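PDB 6K8H: aminotransferase class-III from Sphaerobacter thermophilus DSM 20745, which belongs to the class-III aminotransferases (omega-transaminases), proteins built on the fold of the pyridoxal phosphate-dependent aminotransferases. Local coordinates for residues Q348-G353 with P428-F433; Q366-G369 with F374-H377; I376-R381 with A397-V402; R401-L406 with I413-F418; M407-F412 with L441-G446. All coordinates share one frame; numbering follows the deposited sequence.

Interaction 1: residues Q348-G353 with P428-F433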
# COMPACT_ATOMS: atom_id res chain seq x y z
N GLN B 348 -0.06 19.76 -26.18
CA GLN B 348 -0.25 19.82 -27.63
C GLN B 348 0.98 20.41 -28.32
O GLN B 348 1.41 19.92 -29.37
CB GLN B 348 -1.50 20.63 -27.96
CG GLN B 348 -2.00 20.41 -29.38
CD GLN B 348 -1.16 21.15 -30.42
OE1 GLN B 348 -0.63 22.24 -30.15
NE2 GLN B 348 -1.04 20.56 -31.61
N GLN B 349 1.55 21.49 -27.76
CA GLN B 349 2.75 22.09 -28.34
C GLN B 349 3.92 21.12 -28.36
O GLN B 349 4.66 21.03 -29.35
CB GLN B 349 3.10 23.37 -27.58
CG GLN B 349 2.13 24.51 -27.86
CD GLN B 349 2.52 25.79 -27.15
OE1 GLN B 349 2.66 25.82 -25.93
NE2 GLN B 349 2.69 26.86 -27.92
N LEU B 350 4.13 20.39 -27.25
CA LEU B 350 5.21 19.40 -27.22
C LEU B 350 4.98 18.33 -28.28
O LEU B 350 5.89 17.99 -29.05
CB LEU B 350 5.32 18.77 -25.82
CG LEU B 350 6.52 17.85 -25.58
CD1 LEU B 350 7.07 17.98 -24.17
CD2 LEU B 350 6.17 16.38 -25.85
N ARG B 351 3.76 17.79 -28.34
CA ARG B 351 3.47 16.69 -29.27
C ARG B 351 3.64 17.14 -30.71
O ARG B 351 4.23 16.42 -31.54
CB ARG B 351 2.06 16.15 -29.01
CG ARG B 351 1.96 15.31 -27.74
CD ARG B 351 0.67 14.50 -27.71
NE ARG B 351 -0.49 15.38 -27.78
CZ ARG B 351 -1.05 15.95 -26.72
NH1 ARG B 351 -0.58 15.71 -25.49
NH2 ARG B 351 -2.10 16.74 -26.90
N ALA B 352 3.16 18.34 -31.04
CA ALA B 352 3.33 18.86 -32.40
C ALA B 352 4.80 19.10 -32.72
O ALA B 352 5.25 18.81 -33.84
CB ALA B 352 2.52 20.15 -32.57
N GLY B 353 5.56 19.62 -31.76
CA GLY B 353 6.98 19.84 -32.00
C GLY B 353 7.72 18.54 -32.29
O GLY B 353 8.56 18.48 -33.19
N PRO B 428 9.44 27.41 -22.40
CA PRO B 428 10.88 27.09 -22.45
C PRO B 428 11.20 25.63 -22.20
O PRO B 428 12.07 25.06 -22.87
CB PRO B 428 11.47 28.01 -21.37
CG PRO B 428 10.53 29.18 -21.32
CD PRO B 428 9.17 28.55 -21.50
N GLU B 429 10.53 24.98 -21.24
CA GLU B 429 10.80 23.57 -20.99
C GLU B 429 10.35 22.70 -22.16
O GLU B 429 11.03 21.73 -22.51
CB GLU B 429 10.12 23.12 -19.70
CG GLU B 429 10.82 23.59 -18.42
CD GLU B 429 10.65 25.08 -18.17
OE1 GLU B 429 9.66 25.67 -18.66
OE2 GLU B 429 11.51 25.67 -17.48
N VAL B 430 9.22 23.03 -22.79
CA VAL B 430 8.73 22.28 -23.94
C VAL B 430 9.71 22.40 -25.11
O VAL B 430 10.04 21.41 -25.78
CB VAL B 430 7.32 22.78 -24.33
CG1 VAL B 430 6.90 22.20 -25.68
CG2 VAL B 430 6.31 22.40 -23.25
N GLU B 431 10.15 23.62 -25.40
CA GLU B 431 11.14 23.81 -26.45
C GLU B 431 12.45 23.10 -26.14
O GLU B 431 13.08 22.53 -27.03
CB GLU B 431 11.37 25.30 -26.68
CG GLU B 431 10.26 25.90 -27.51
CD GLU B 431 10.29 27.41 -27.57
OE1 GLU B 431 11.11 28.04 -26.86
OE2 GLU B 431 9.47 27.97 -28.34
N ALA B 432 12.88 23.11 -24.87
CA ALA B 432 14.08 22.36 -24.51
C ALA B 432 13.89 20.87 -24.79
O ALA B 432 14.79 20.22 -25.32
CB ALA B 432 14.45 22.60 -23.04
N PHE B 433 12.72 20.33 -24.45
CA PHE B 433 12.46 18.93 -24.77
C PHE B 433 12.55 18.69 -26.28
O PHE B 433 13.23 17.75 -26.72
CB PHE B 433 11.09 18.48 -24.25
CG PHE B 433 10.82 17.04 -24.52
CD1 PHE B 433 10.28 16.62 -25.74
CD2 PHE B 433 11.17 16.07 -23.58
CE1 PHE B 433 10.07 15.29 -26.01
CE2 PHE B 433 10.96 14.72 -23.84
CZ PHE B 433 10.41 14.33 -25.05

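Interaction 2: residues Q366-G369 with F374-H377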
# COMPACT_ATOMS: atom_id res chain seq x y z
N GLN B 366 5.13 8.63 -34.54
CA GLN B 366 3.86 9.26 -34.20
C GLN B 366 3.93 9.61 -32.72
O GLN B 366 4.82 9.15 -32.00
CB GLN B 366 2.67 8.35 -34.50
CG GLN B 366 2.75 7.01 -33.80
CD GLN B 366 1.71 6.02 -34.27
OE1 GLN B 366 0.51 6.32 -34.30
NE2 GLN B 366 2.16 4.81 -34.62
N VAL B 367 3.04 10.49 -32.30
CA VAL B 367 2.98 10.89 -30.90
C VAL B 367 1.53 10.80 -30.47
O VAL B 367 0.66 11.43 -31.09
CB VAL B 367 3.54 12.30 -30.65
CG1 VAL B 367 3.68 12.53 -29.16
CG2 VAL B 367 4.89 12.47 -31.34
N THR B 368 1.27 10.03 -29.42
CA THR B 368 -0.06 9.99 -28.81
C THR B 368 -0.02 10.79 -27.51
O THR B 368 1.04 11.09 -26.97
CB THR B 368 -0.52 8.55 -28.53
OG1 THR B 368 0.39 7.89 -27.65
CG2 THR B 368 -0.65 7.78 -29.83
N GLY B 369 -1.20 11.13 -27.01
CA GLY B 369 -1.27 11.78 -25.72
C GLY B 369 -2.55 12.56 -25.55
O GLY B 369 -3.33 12.75 -26.47
N PHE B 374 1.99 12.23 -22.69
CA PHE B 374 2.35 11.99 -24.08
C PHE B 374 3.22 10.74 -24.19
O PHE B 374 3.86 10.32 -23.22
CB PHE B 374 3.07 13.21 -24.68
CG PHE B 374 4.41 13.50 -24.05
CD1 PHE B 374 5.56 12.89 -24.53
CD2 PHE B 374 4.51 14.39 -23.00
CE1 PHE B 374 6.78 13.15 -23.96
CE2 PHE B 374 5.73 14.66 -22.42
CZ PHE B 374 6.86 14.04 -22.90
N HIS B 375 3.23 10.16 -25.39
CA HIS B 375 4.00 8.95 -25.69
C HIS B 375 4.55 9.08 -27.10
O HIS B 375 3.77 9.22 -28.06
CB HIS B 375 3.11 7.70 -25.56
CG HIS B 375 3.86 6.42 -25.30
ND1 HIS B 375 5.03 6.09 -25.95
CD2 HIS B 375 3.60 5.39 -24.46
CE1 HIS B 375 5.45 4.92 -25.53
NE2 HIS B 375 4.61 4.47 -24.61
N ILE B 376 5.89 9.07 -27.24
CA ILE B 376 6.55 9.08 -28.54
C ILE B 376 6.68 7.65 -29.04
O ILE B 376 7.00 6.74 -28.27
CB ILE B 376 7.93 9.76 -28.47
CG1 ILE B 376 7.84 11.11 -27.75
CG2 ILE B 376 8.49 9.94 -29.87
CD1 ILE B 376 9.20 11.78 -27.54
N HIS B 377 6.42 7.45 -30.32
CA HIS B 377 6.53 6.15 -30.97
C HIS B 377 7.41 6.29 -32.20
O HIS B 377 7.21 7.22 -32.99
CB HIS B 377 5.15 5.65 -31.38
CG HIS B 377 4.14 5.66 -30.27
ND1 HIS B 377 4.11 4.68 -29.30
CD2 HIS B 377 3.14 6.51 -29.98
CE1 HIS B 377 3.12 4.93 -28.46
NE2 HIS B 377 2.52 6.04 -28.85

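Interaction 3: residues I376-R381 with A397-V402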
# COMPACT_ATOMS: atom_id res chain seq x y z
N ILE B 376 5.89 9.07 -27.24
CA ILE B 376 6.55 9.08 -28.54
C ILE B 376 6.68 7.65 -29.04
O ILE B 376 7.00 6.74 -28.27
CB ILE B 376 7.93 9.76 -28.47
CG1 ILE B 376 7.84 11.11 -27.75
CG2 ILE B 376 8.49 9.94 -29.87
CD1 ILE B 376 9.20 11.78 -27.54
N HIS B 377 6.42 7.45 -30.32
CA HIS B 377 6.53 6.15 -30.97
C HIS B 377 7.41 6.29 -32.20
O HIS B 377 7.21 7.22 -32.99
CB HIS B 377 5.15 5.65 -31.38
CG HIS B 377 4.14 5.66 -30.27
ND1 HIS B 377 4.11 4.68 -29.30
CD2 HIS B 377 3.14 6.51 -29.98
CE1 HIS B 377 3.12 4.93 -28.46
NE2 HIS B 377 2.52 6.04 -28.85
N LEU B 378 8.36 5.37 -32.36
CA LEU B 378 9.27 5.40 -33.51
C LEU B 378 8.85 4.40 -34.58
O LEU B 378 9.67 3.73 -35.21
CB LEU B 378 10.70 5.17 -33.05
CG LEU B 378 11.09 6.25 -32.03
CD1 LEU B 378 12.57 6.20 -31.70
CD2 LEU B 378 10.72 7.65 -32.53
N HIS B 379 7.53 4.29 -34.77
CA HIS B 379 6.93 3.50 -35.83
C HIS B 379 5.60 4.16 -36.18
O HIS B 379 5.15 5.09 -35.51
CB HIS B 379 6.73 2.04 -35.39
CG HIS B 379 5.76 1.91 -34.26
ND1 HIS B 379 4.40 2.02 -34.42
CD2 HIS B 379 5.97 1.68 -32.94
CE1 HIS B 379 3.80 1.87 -33.25
NE2 HIS B 379 4.73 1.67 -32.33
N GLN B 380 4.98 3.68 -37.26
CA GLN B 380 3.72 4.23 -37.71
C GLN B 380 2.62 3.16 -37.75
O GLN B 380 1.72 3.22 -38.58
CB GLN B 380 3.88 4.91 -39.07
CG GLN B 380 4.53 6.30 -38.91
CD GLN B 380 4.82 7.00 -40.22
OE1 GLN B 380 5.07 6.38 -41.24
NE2 GLN B 380 4.79 8.33 -40.18
N ARG B 381 2.69 2.18 -36.83
CA ARG B 381 1.62 1.20 -36.73
C ARG B 381 0.41 1.79 -36.02
O ARG B 381 0.56 2.54 -35.05
CB ARG B 381 2.09 -0.04 -35.98
CG ARG B 381 3.24 -0.75 -36.68
CD ARG B 381 3.59 -2.07 -36.01
NE ARG B 381 4.13 -1.88 -34.67
CZ ARG B 381 5.40 -1.60 -34.41
NH1 ARG B 381 6.27 -1.46 -35.40
NH2 ARG B 381 5.80 -1.47 -33.15
N ALA B 397 16.11 -1.41 -29.48
CA ALA B 397 17.47 -0.84 -29.51
C ALA B 397 17.47 0.64 -29.92
O ALA B 397 18.19 1.46 -29.33
CB ALA B 397 18.36 -1.65 -30.45
N PHE B 398 16.67 1.00 -30.93
CA PHE B 398 16.65 2.39 -31.41
C PHE B 398 16.04 3.33 -30.37
O PHE B 398 16.59 4.41 -30.09
CB PHE B 398 15.88 2.46 -32.74
CG PHE B 398 16.06 3.76 -33.46
CD1 PHE B 398 17.23 4.03 -34.18
CD2 PHE B 398 15.08 4.72 -33.42
CE1 PHE B 398 17.39 5.24 -34.85
CE2 PHE B 398 15.23 5.94 -34.09
CZ PHE B 398 16.39 6.20 -34.80
N VAL B 399 14.90 2.94 -29.78
CA VAL B 399 14.31 3.71 -28.70
C VAL B 399 15.29 3.84 -27.53
O VAL B 399 15.38 4.89 -26.90
CB VAL B 399 12.98 3.06 -28.25
CG1 VAL B 399 12.48 3.67 -26.95
CG2 VAL B 399 11.92 3.21 -29.35
N GLY B 400 16.03 2.76 -27.24
CA GLY B 400 17.03 2.83 -26.18
C GLY B 400 18.13 3.83 -26.48
O GLY B 400 18.59 4.54 -25.59
N ARG B 401 18.57 3.89 -27.74
CA ARG B 401 19.54 4.92 -28.11
C ARG B 401 18.97 6.33 -27.90
O ARG B 401 19.64 7.21 -27.34
CB ARG B 401 19.99 4.74 -29.57
CG ARG B 401 21.02 3.64 -29.79
CD ARG B 401 21.58 3.63 -31.24
NE ARG B 401 22.69 2.68 -31.37
CZ ARG B 401 23.93 2.93 -30.95
NH1 ARG B 401 24.22 4.09 -30.38
NH2 ARG B 401 24.87 2.01 -31.09
N VAL B 402 17.72 6.55 -28.32
CA VAL B 402 17.12 7.87 -28.16
C VAL B 402 17.01 8.22 -26.68
O VAL B 402 17.32 9.34 -26.26
CB VAL B 402 15.75 7.94 -28.86
CG1 VAL B 402 15.02 9.24 -28.53
CG2 VAL B 402 15.92 7.79 -30.36

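Interaction 4: residues R401-L406 with I413-F418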
# COMPACT_ATOMS: atom_id res chain seq x y z
N ARG B 401 18.57 3.89 -27.74
CA ARG B 401 19.54 4.92 -28.11
C ARG B 401 18.97 6.33 -27.90
O ARG B 401 19.64 7.21 -27.34
CB ARG B 401 19.99 4.74 -29.57
CG ARG B 401 21.02 3.64 -29.79
CD ARG B 401 21.58 3.63 -31.24
NE ARG B 401 22.69 2.68 -31.37
CZ ARG B 401 23.93 2.93 -30.95
NH1 ARG B 401 24.22 4.09 -30.38
NH2 ARG B 401 24.87 2.01 -31.09
N VAL B 402 17.72 6.55 -28.32
CA VAL B 402 17.12 7.87 -28.16
C VAL B 402 17.01 8.22 -26.68
O VAL B 402 17.32 9.34 -26.26
CB VAL B 402 15.75 7.94 -28.86
CG1 VAL B 402 15.02 9.24 -28.53
CG2 VAL B 402 15.92 7.79 -30.36
N HIS B 403 16.60 7.25 -25.85
CA HIS B 403 16.44 7.51 -24.42
C HIS B 403 17.78 7.83 -23.77
O HIS B 403 17.89 8.79 -22.99
CB HIS B 403 15.78 6.31 -23.75
CG HIS B 403 15.75 6.40 -22.25
ND1 HIS B 403 16.69 5.80 -21.45
CD2 HIS B 403 14.89 7.03 -21.42
CE1 HIS B 403 16.41 6.05 -20.18
NE2 HIS B 403 15.32 6.79 -20.14
N GLU B 404 18.82 7.05 -24.08
CA GLU B 404 20.14 7.30 -23.50
C GLU B 404 20.68 8.67 -23.91
O GLU B 404 21.23 9.41 -23.08
CB GLU B 404 21.10 6.18 -23.92
CG GLU B 404 22.53 6.33 -23.41
CD GLU B 404 22.69 6.03 -21.92
OE1 GLU B 404 21.71 5.60 -21.26
OE2 GLU B 404 23.81 6.22 -21.40
N ALA B 405 20.50 9.05 -25.18
CA ALA B 405 20.95 10.37 -25.62
C ALA B 405 20.18 11.48 -24.91
O ALA B 405 20.77 12.48 -24.48
CB ALA B 405 20.82 10.51 -27.14
N LEU B 406 18.86 11.32 -24.79
CA LEU B 406 18.07 12.31 -24.06
C LEU B 406 18.58 12.45 -22.63
O LEU B 406 18.77 13.57 -22.13
CB LEU B 406 16.58 11.94 -24.07
CG LEU B 406 15.82 12.21 -25.37
CD1 LEU B 406 14.41 11.58 -25.35
CD2 LEU B 406 15.74 13.71 -25.65
N ILE B 413 13.25 10.99 -19.16
CA ILE B 413 11.98 10.46 -19.62
C ILE B 413 12.02 8.95 -19.40
O ILE B 413 13.09 8.37 -19.18
CB ILE B 413 11.67 10.82 -21.10
CG1 ILE B 413 10.17 10.64 -21.41
CG2 ILE B 413 12.58 10.03 -22.04
CD1 ILE B 413 9.70 11.40 -22.63
N THR B 414 10.85 8.30 -19.42
CA THR B 414 10.83 6.86 -19.25
C THR B 414 11.51 6.16 -20.43
O THR B 414 11.57 6.71 -21.54
CB THR B 414 9.41 6.31 -19.10
OG1 THR B 414 8.68 6.49 -20.32
CG2 THR B 414 8.69 6.99 -17.94
N PRO B 415 12.00 4.94 -20.22
CA PRO B 415 12.59 4.19 -21.35
C PRO B 415 11.65 4.02 -22.53
O PRO B 415 12.13 3.92 -23.67
CB PRO B 415 12.95 2.85 -20.72
CG PRO B 415 13.19 3.17 -19.27
CD PRO B 415 12.21 4.26 -18.93
N ALA B 416 10.33 4.00 -22.32
CA ALA B 416 9.42 3.84 -23.45
C ALA B 416 9.21 5.15 -24.21
O ALA B 416 8.59 5.12 -25.28
CB ALA B 416 8.06 3.30 -22.97
N LEU B 417 9.76 6.26 -23.71
CA LEU B 417 9.47 7.61 -24.20
C LEU B 417 8.02 7.99 -23.91
O LEU B 417 7.40 8.76 -24.64
CB LEU B 417 9.81 7.79 -25.69
CG LEU B 417 11.21 7.32 -26.11
CD1 LEU B 417 11.50 7.63 -27.57
CD2 LEU B 417 12.32 7.90 -25.22
N PHE B 418 7.56 7.51 -22.75
CA PHE B 418 6.27 7.94 -22.17
C PHE B 418 6.66 9.07 -21.21
O PHE B 418 7.59 8.88 -20.43
CB PHE B 418 5.60 6.81 -21.39
CG PHE B 418 4.51 7.30 -20.47
CD1 PHE B 418 3.34 7.81 -20.98
CD2 PHE B 418 4.68 7.27 -19.09
CE1 PHE B 418 2.33 8.25 -20.14
CE2 PHE B 418 3.67 7.72 -18.25
CZ PHE B 418 2.50 8.21 -18.78

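Interaction 5: residues M407-F412 with L441-G446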
# COMPACT_ATOMS: atom_id res chain seq x y z
N MET B 407 18.82 11.32 -21.95
CA MET B 407 19.37 11.34 -20.60
C MET B 407 20.66 12.14 -20.54
O MET B 407 20.90 12.87 -19.57
CB MET B 407 19.61 9.92 -20.09
CG MET B 407 18.35 9.19 -19.63
SD MET B 407 17.71 9.86 -18.08
CE MET B 407 18.95 9.33 -16.89
N GLY B 408 21.52 11.97 -21.54
CA GLY B 408 22.76 12.73 -21.55
C GLY B 408 22.63 14.17 -21.98
O GLY B 408 23.61 14.91 -21.91
N ARG B 409 21.43 14.56 -22.42
CA ARG B 409 21.16 15.92 -22.93
C ARG B 409 20.22 16.70 -22.00
O ARG B 409 19.49 17.55 -22.50
CB ARG B 409 20.63 15.90 -24.37
CG ARG B 409 21.69 15.55 -25.40
CD ARG B 409 21.20 15.78 -26.81
NE ARG B 409 22.22 15.34 -27.75
CZ ARG B 409 23.20 16.10 -28.22
NH1 ARG B 409 23.31 17.37 -27.84
NH2 ARG B 409 24.07 15.58 -29.07
N GLY B 410 20.17 16.35 -20.72
CA GLY B 410 19.36 17.09 -19.79
C GLY B 410 17.89 16.76 -19.79
O GLY B 410 17.09 17.56 -19.30
N ILE B 411 17.50 15.60 -20.32
CA ILE B 411 16.10 15.18 -20.34
C ILE B 411 15.96 13.81 -19.67
O ILE B 411 16.62 12.84 -20.06
CB ILE B 411 15.54 15.12 -21.78
CG1 ILE B 411 15.67 16.48 -22.49
CG2 ILE B 411 14.08 14.67 -21.75
CD1 ILE B 411 14.71 17.54 -21.97
N PHE B 412 15.08 13.73 -18.68
CA PHE B 412 14.77 12.49 -17.98
C PHE B 412 13.36 12.08 -18.40
O PHE B 412 12.39 12.76 -18.06
CB PHE B 412 14.87 12.70 -16.47
CG PHE B 412 14.50 11.49 -15.64
CD1 PHE B 412 14.97 10.23 -15.95
CD2 PHE B 412 13.69 11.65 -14.52
CE1 PHE B 412 14.61 9.12 -15.17
CE2 PHE B 412 13.33 10.57 -13.74
CZ PHE B 412 13.79 9.30 -14.06
N LEU B 441 17.67 12.10 -31.64
CA LEU B 441 17.40 11.35 -32.86
C LEU B 441 18.63 11.32 -33.76
O LEU B 441 19.02 10.26 -34.27
CB LEU B 441 16.19 11.97 -33.56
CG LEU B 441 15.32 11.19 -34.55
CD1 LEU B 441 14.89 9.85 -33.97
CD2 LEU B 441 14.11 12.06 -34.92
N GLN B 442 19.29 12.47 -33.90
CA GLN B 442 20.51 12.51 -34.75
C GLN B 442 21.55 11.55 -34.14
O GLN B 442 22.08 10.72 -34.89
CB GLN B 442 21.02 13.95 -34.85
CG GLN B 442 20.10 14.84 -35.66
CD GLN B 442 20.40 16.31 -35.50
OE1 GLN B 442 21.41 16.70 -34.92
NE2 GLN B 442 19.50 17.15 -35.99
N ASP B 443 21.75 11.61 -32.83
CA ASP B 443 22.67 10.70 -32.15
C ASP B 443 22.32 9.24 -32.44
O ASP B 443 23.20 8.44 -32.78
CB ASP B 443 22.63 10.92 -30.66
CG ASP B 443 23.23 12.23 -30.25
OD1 ASP B 443 23.78 12.98 -31.09
OD2 ASP B 443 23.17 12.50 -29.04
N ALA B 444 21.05 8.88 -32.29
CA ALA B 444 20.65 7.49 -32.44
C ALA B 444 20.90 7.00 -33.85
O ALA B 444 21.15 5.80 -34.06
CB ALA B 444 19.17 7.32 -32.06
N ARG B 445 20.89 7.92 -34.82
CA ARG B 445 21.12 7.54 -36.24
C ARG B 445 22.60 7.70 -36.63
O ARG B 445 22.95 7.32 -37.74
CB ARG B 445 20.23 8.36 -37.18
CG ARG B 445 18.75 8.34 -36.81
CD ARG B 445 18.00 9.42 -37.55
NE ARG B 445 17.92 9.14 -38.97
CZ ARG B 445 17.66 10.05 -39.90
NH1 ARG B 445 17.48 11.31 -39.56
NH2 ARG B 445 17.61 9.69 -41.17
N GLY B 446 23.43 8.21 -35.72
CA GLY B 446 24.85 8.39 -36.04
C GLY B 446 25.12 9.59 -36.94
O GLY B 446 26.18 9.60 -37.57

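Interaction 1: residues Q348-G353 with P428-F433
Leu350 lies against the ring of Phe433, crossing it at about a right angle, with both of its methyls taking part. CD1 sits 3.8 Å from Phe433 CD1 and is almost as near to CG, while CD2 reaches toward the next ring atom, at 4.1 Å from Phe433 CE1. The approach is oblique, both methyls gathering about the CG-CD1-CE1 part of the ring. Both side chains start alike: Leu350 CG is anti to the backbone N (chi1 -172°), as is Phe433 CG, and this carries each group across the groove between the helices.

One turn before Phe433, Val430 presses on backbone as much as on side chain. Its CG1 comes within 3.6 Å of Leu350 CA and 3.8 Å of Leu350 CB, and it also brushes the carbonyl carbon of Gln349. The axes run 9.5 Å apart and nearly parallel, crossing at -20°, with no hydrogen bond between the two segments; apolar contact alone joins them here.

Phe374 and Ile376 of strand 373-377 also meet Phe433, and Phe374 touches Leu350 as well, so the pair lies where the two helices pack over the sheet. Such a layer of helices 337-361 and 427-445 against an antiparallel sheet is characteristic of the small C-terminal alpha/beta domain of this aminotransferase fold.

Interaction 2: residues Q366-G369 with F374-H377
Gln366 and His377 slant across each other, the aliphatic part of the glutamine resting beside the histidine: Gln366 CG is 3.7 Å from His377 CB, and the amide and imidazole planes stand 73° apart. With its CG tucked between the backbone N and the carbonyl carbon (chi1 57°), Gln366 extends onward to an amide NE2 bonded to the carbonyls of Arg381 and His379.

On the same face of the hairpin Thr368 meets His377 at about a right angle. The hydroxyl OG1 approaches the imidazole rim, 3.1 Å from His377 NE2, and its main partner is the carbonyl of Gly229, which NE2 also reaches in a weak bond. The rings of His375 and His377 stack, CE1 of the latter lying over the rim of the former.

The backbones are antiparallel, tied by reciprocal bonds in the pairs Gln366 with His377 and Thr368 with His375, of which His377 N to Gln366 O measures 2.9 Å. Between them, a Val367 CA-H...O contact reaches His375 O at 3.4 Å. Gln366 NE2, Thr368 OG1, His375 ND1 and His377 NE2 thus all meet main-chain carbonyls; for His375, the bond from ND1 to Ile376 O implies that ND1 probably carries a proton.

Interaction 3: residues I376-R381 with A397-V402
Phe398 receives Leu378 at the edge of its ring, near the ring plane: Leu378 CD1 stands 3.4 Å from CD2 of Phe398, a close approach for two carbons, and 3.6 Å from CE2. The side chains cross at about a right angle. The second flat group, His379, takes no part in the helix contact and is flanked by its chain neighbours: His377 CB lies over the rim of one face, the guanidinium of Arg381 over the opposite one, with NH2 3.2 Å above the plane and offset toward the rim. At the edge, in the ring plane, Arg381 N donates to His379 ND1 over 3.0 Å. A salt bridge from Arg381 NH1 to Glu395 probably helps to hold the guanidinium.

The leucine is the sole bridge between the two segments. Its chi2 of -172° sets CD1 at the far end of an extended chain, where Leu378 CD1 lies 3.9 Å from Val399 CG2 and equally near Val402 CG2. Leu358 of helix 337-361 also touches Leu378.

Just past strand 373-377, Leu378 joins the end of the sheet to helix 393-408, against Phe398 and Val402, one turn apart, and Val399. Helices packed on an antiparallel sheet are characteristic of the small C-terminal domain of this fold.

Interaction 4: residues R401-L406 with I413-F418
His403 crosses from its helix to the turn at Thr414-Leu417, touching residues 413-417 through CB, CG, CD2 and NE2. Its CB lies 4.1 Å from Leu417 CD2. The ring is projected by a chi1 of 172°, which sets CG anti to the backbone N, and Pro415 CA lies over one ring face, a CH-pi contact of 3.9 Å to the centroid and 22° off the normal. CD2 meets two carbonyls, Thr414 O at 3.3 Å and Ile413 O, along with the CG2 methyl of Ile413. At the tip, NE2 donates to Ile413 O over 2.9 Å; the oxygen lies at the ring edge, but the N-H...O angle of 127° is bent and the bond is weak.

Beyond the imidazole the contact is apolar. Leu406 CD1 touches both Ile413 CG2 (4.1 Å) and Leu417 CD2, and the other methyl of Leu417, CD1, meets Val402 CG1, the two side chains crossing at about a right angle. The turn is of type I, closed by Leu417 N to Thr414 O, and Thr414 OG1 braces it by donating to Phe418 O.

Leu417 is also bonded through its backbone to Ile376 of strand 373-377, so the turn lies between that strand and helix 393-408, whose Val402 and Ala405 also touch helix 427-445.

Interaction 5: residues M407-F412 with L441-G446
Asp443 answers Arg409 in a salt bridge at the surface, and it alone of residues 441-446 reaches the other segment. The segment starts with Leu441, on the last turns of helix 427-445, whose side chain is buried against Val357, Leu358 and Ala361 of helix 337-361 and whose carbonyl accepts from Arg445 N.

After Gln442 comes Asp443, approached by Arg409 from the opposite direction. The arginine chain is extended from CG to NE and ends in a side-on grip: NE and NH2 both bond to one oxygen, OD2, at 3.3 Å from NE and 3.2 Å from NH2. The two bonds arrive differently. NH2 uses the syn lone pair of OD2, whereas NE comes from above the carboxylate, 37° out of its plane, as expected with guanidinium and carboxylate planes 41° apart. OD1 adds a weak bond from NH2 at 3.3 Å. The bridge lies at the surface, and all of its bonds are rather long.

Ala444 packs on Arg401 and Val402 of helix 393-408, and Arg445 on Phe398. Gly446, with positive phi (76°), has two bonds back into the last turn, a Schellman motif; one of them runs from its N to Asp443 O.

Arg409 itself begins the link between helix 393-408 and strand 411-412, which pairs with strand 63-66 and, through Phe412, touches Met99 of the second subunit; the salt bridge thus fastens this link to the last turns of helix 427-445.

All five contacts belong to one region of the chain, the C-terminal helices and their three-stranded antiparallel sheet. Interaction 1 closes the longest loop, between helices 337-361 and 427-445, and interactions 2, 3 and 4 are nested within it, following one another along the chain. Interactions 2 and 3 share Ile376 and His377, their centres 10 Å apart; interactions 3 and 4, 9 Å apart, share Arg401 and Val402. Interaction 5 alternates with both 1 and 4, tying helix 427-445 to the link that follows helix 393-408. Phe433 touches Ile376, Ile413 and Ile411, so the segments of interaction 1 touch those of all the others, although interaction 5 itself lies at the surface. Together the contacts join helices and sheet of the C-terminal domain.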